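Local coordinates for protein endo-arabinase (Bacteroides thetaiotaomicron, PDB 5C0P) that probably hydrolyses glycosidic bonds in arabinan, as a magnesium-binding member of glycoside hydrolase family 43, at residues Gly90-Phe95 with Asp113-Pro118. Residues are numbered along the deposited sequence; the frame is centred on the assembly and turned at random.
Sequences GRYYLF and DSPKGP
The ring of Y92 lies flat against P115. P115 CD stands 4.0 Å from the centroid of the Y92 ring, 22° off the ring normal, which makes a CH-pi contact over the face. P115 N is over the same face, nearer the CD1-CE1 side of the ring. Ring and proline lie alongside each other, their ends on the same side. Y92 CG is anti to the carbonyl carbon (chi1 -61°), and this turns the ring along the 113-118 loop. The carbonyl O of D113 meets the ring edge near its plane, 3.5 Å from Y92 CE1. The far end of the ring is fixed by a hydrogen bond between Y92 OH and D34 OD1 of strand 30-34. An alanine in place of Y92 would probably leave P115 without its aromatic partner and D34 without this hydrogen bond.

R91 and D113 form a salt bridge at the more exposed side. D113 OD1 is 2.8 Å from R91 NE. The same oxygen lies 2.9 Å from R91 NH2. The guanidinium and carboxylate planes are steeply inclined to each other, not coplanar, and the NE hydrogen bond is weak (116° at the hydrogen). A water links the backbones here by donating to G90 O and D113 O.

The loop itself makes a type I turn from S114 to G117. S114 OG accepts from K116 N in an ST turn. The contact joins the start of strand 91-100 to the loop after its antiparallel neighbour, strand 103-112. L32 of strand 30-34, in the adjacent sheet, touches both Y92 and P115, so the pair lies between two sheets of the propeller fold.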
ATOM      1  N   GLY A  90      -3.462  17.253   9.479  1.00 17.95           N
ATOM      2  CA  GLY A  90      -2.372  17.926  10.158  1.00 17.71           C
ATOM      3  C   GLY A  90      -1.358  17.020  10.821  1.00 19.52           C
ATOM      4  O   GLY A  90      -0.340  17.497  11.328  1.00 21.57           O
ATOM      5  N   ARG A  91      -1.627  15.718  10.830  1.00 14.15           N
ATOM      6  CA  ARG A  91      -0.661  14.761  11.366  1.00 12.49           C
ATOM      7  C   ARG A  91      -0.319  13.699  10.325  1.00 14.78           C
ATOM      8  O   ARG A  91      -0.860  13.699   9.213  1.00 12.55           O
ATOM      9  CB  ARG A  91      -1.179  14.118  12.663  1.00 14.00           C
ATOM     10  CG  ARG A  91      -1.528  15.132  13.747  1.00 19.62           C
ATOM     11  CD  ARG A  91      -1.728  14.459  15.097  1.00 19.88           C
ATOM     12  NE  ARG A  91      -0.448  13.993  15.631  1.00 34.76           N
ATOM     13  CZ  ARG A  91      -0.307  13.233  16.714  1.00 36.94           C
ATOM     14  NH1 ARG A  91      -1.376  12.829  17.391  1.00 31.45           N
ATOM     15  NH2 ARG A  91       0.908  12.864  17.107  1.00 30.54           N
ATOM     16  N   TYR A  92       0.593  12.799  10.681  1.00 11.26           N
ATOM     17  CA  TYR A  92       1.061  11.793   9.736  1.00 11.79           C
ATOM     18  C   TYR A  92       0.812  10.416  10.296  1.00 10.33           C
ATOM     19  O   TYR A  92       1.056  10.174  11.474  1.00 11.36           O
ATOM     20  CB  TYR A  92       2.547  12.013   9.423  1.00 11.87           C
ATOM     21  CG  TYR A  92       2.742  13.373   8.808  1.00 12.14           C
ATOM     22  CD1 TYR A  92       2.888  14.502   9.604  1.00 11.58           C
ATOM     23  CD2 TYR A  92       2.721  13.532   7.429  1.00 10.62           C
ATOM     24  CE1 TYR A  92       3.029  15.753   9.042  1.00 10.52           C
ATOM     25  CE2 TYR A  92       2.865  14.780   6.858  1.00 12.44           C
ATOM     26  CZ  TYR A  92       3.011  15.883   7.672  1.00 11.41           C
ATOM     27  OH  TYR A  92       3.148  17.125   7.107  1.00 15.56           O
ATOM     28  N   TYR A  93       0.321   9.521   9.444  1.00  9.88           N
ATOM     29  CA  TYR A  93      -0.106   8.190   9.880  1.00 10.40           C
ATOM     30  C   TYR A  93       0.583   7.107   9.074  1.00 10.55           C
ATOM     31  O   TYR A  93       0.492   7.060   7.845  1.00 10.59           O
ATOM     32  CB  TYR A  93      -1.625   8.040   9.780  1.00  9.09           C
ATOM     33  CG  TYR A  93      -2.360   8.972  10.711  1.00  9.76           C
ATOM     34  CD1 TYR A  93      -2.583  10.303  10.357  1.00 11.52           C
ATOM     35  CD2 TYR A  93      -2.819   8.539  11.949  1.00 10.13           C
ATOM     36  CE1 TYR A  93      -3.252  11.172  11.213  1.00 11.06           C
ATOM     37  CE2 TYR A  93      -3.477   9.395  12.803  1.00 12.65           C
ATOM     38  CZ  TYR A  93      -3.694  10.711  12.429  1.00 12.28           C
ATOM     39  OH  TYR A  93      -4.354  11.579  13.270  1.00 13.02           O
ATOM     40  N   LEU A  94       1.271   6.237   9.795  1.00  9.26           N
ATOM     41  CA  LEU A  94       1.980   5.099   9.231  1.00  8.18           C
ATOM     42  C   LEU A  94       1.084   3.865   9.325  1.00  9.90           C
ATOM     43  O   LEU A  94       0.600   3.519  10.412  1.00 10.28           O
ATOM     44  CB  LEU A  94       3.266   4.870  10.041  1.00 11.15           C
ATOM     45  CG  LEU A  94       4.070   3.590   9.827  1.00  9.19           C
ATOM     46  CD1 LEU A  94       4.694   3.628   8.441  1.00  9.78           C
ATOM     47  CD2 LEU A  94       5.152   3.449  10.890  1.00 11.40           C
ATOM     48  N   PHE A  95       0.841   3.228   8.184  1.00  9.80           N
ATOM     49  CA  PHE A  95       0.080   1.984   8.104  1.00  8.71           C
ATOM     50  C   PHE A  95       1.085   0.876   7.752  1.00  9.91           C
ATOM     51  O   PHE A  95       1.642   0.868   6.646  1.00 10.58           O
ATOM     52  CB  PHE A  95      -0.957   2.067   6.971  1.00  8.87           C
ATOM     53  CG  PHE A  95      -2.188   2.882   7.292  1.00  9.84           C
ATOM     54  CD1 PHE A  95      -2.096   4.205   7.716  1.00 11.78           C
ATOM     55  CD2 PHE A  95      -3.453   2.336   7.100  1.00 11.21           C
ATOM     56  CE1 PHE A  95      -3.255   4.946   7.995  1.00 11.33           C
ATOM     57  CE2 PHE A  95      -4.606   3.069   7.353  1.00  8.98           C
ATOM     58  CZ  PHE A  95      -4.511   4.376   7.812  1.00  9.16           C
ATOM     59  N   ASP A 113       3.746  13.737  14.514  1.00 12.80           N
ATOM     60  CA  ASP A 113       3.536  15.129  14.136  1.00 13.14           C
ATOM     61  C   ASP A 113       4.366  15.471  12.896  1.00 16.77           C
ATOM     62  O   ASP A 113       4.178  16.526  12.289  1.00 15.28           O
ATOM     63  CB  ASP A 113       3.935  16.060  15.284  1.00 17.96           C
ATOM     64  CG  ASP A 113       2.972  16.001  16.457  1.00 24.91           C
ATOM     65  OD1 ASP A 113       1.849  15.493  16.289  1.00 22.78           O
ATOM     66  OD2 ASP A 113       3.344  16.487  17.546  1.00 31.33           O
ATOM     67  N   SER A 114       5.285  14.578  12.533  1.00 14.85           N
ATOM     68  CA  SER A 114       6.262  14.843  11.474  1.00 11.49           C
ATOM     69  C   SER A 114       6.178  13.812  10.364  1.00 10.83           C
ATOM     70  O   SER A 114       5.915  12.642  10.627  1.00 11.91           O
ATOM     71  CB  SER A 114       7.675  14.803  12.058  1.00 14.10           C
ATOM     72  OG  SER A 114       8.658  14.735  11.032  1.00 16.41           O
ATOM     73  N   PRO A 115       6.432  14.237   9.110  1.00 11.97           N
ATOM     74  CA  PRO A 115       6.401  13.299   7.985  1.00 13.20           C
ATOM     75  C   PRO A 115       7.534  12.274   8.041  1.00 12.88           C
ATOM     76  O   PRO A 115       7.467  11.271   7.324  1.00 15.58           O
ATOM     77  CB  PRO A 115       6.593  14.212   6.768  1.00 13.67           C
ATOM     78  CG  PRO A 115       7.325  15.401   7.305  1.00 13.13           C
ATOM     79  CD  PRO A 115       6.736  15.613   8.676  1.00 12.91           C
ATOM     80  N   LYS A 116       8.557  12.516   8.861  1.00 12.83           N
ATOM     81  CA  LYS A 116       9.619  11.522   9.018  1.00 13.43           C
ATOM     82  C   LYS A 116       9.582  10.792  10.361  1.00 14.48           C
ATOM     83  O   LYS A 116      10.554  10.134  10.740  1.00 15.86           O
ATOM     84  CB  LYS A 116      11.000  12.136   8.787  1.00 16.82           C
ATOM     85  CG  LYS A 116      11.376  13.260   9.742  1.00 14.96           C
ATOM     86  CD  LYS A 116      12.790  13.760   9.443  1.00 19.13           C
ATOM     87  CE  LYS A 116      13.303  14.643  10.561  1.00 31.09           C
ATOM     88  NZ  LYS A 116      13.224  13.914  11.854  1.00 45.01           N
ATOM     89  N   GLY A 117       8.461  10.885  11.069  1.00 14.25           N
ATOM     90  CA  GLY A 117       8.361  10.247  12.372  1.00 12.24           C
ATOM     91  C   GLY A 117       9.076  11.047  13.444  1.00 13.41           C
ATOM     92  O   GLY A 117       9.520  12.172  13.195  1.00 17.94           O
ATOM     93  N   PRO A 118       9.256  10.466  14.642  1.00 15.51           N
ATOM     94  CA  PRO A 118       8.965   9.078  15.021  1.00 14.82           C
ATOM     95  C   PRO A 118       7.476   8.834  15.197  1.00 15.76           C
ATOM     96  O   PRO A 118       6.739   9.727  15.634  1.00 15.55           O
ATOM     97  CB  PRO A 118       9.679   8.931  16.369  1.00 16.07           C
ATOM     98  CG  PRO A 118       9.685  10.320  16.937  1.00 19.74           C
ATOM     99  CD  PRO A 118       9.811  11.244  15.764  1.00 16.44           C
TER
HETATM  100  O   HOH W   1       1.907  17.894  12.800  1.00 30.20           O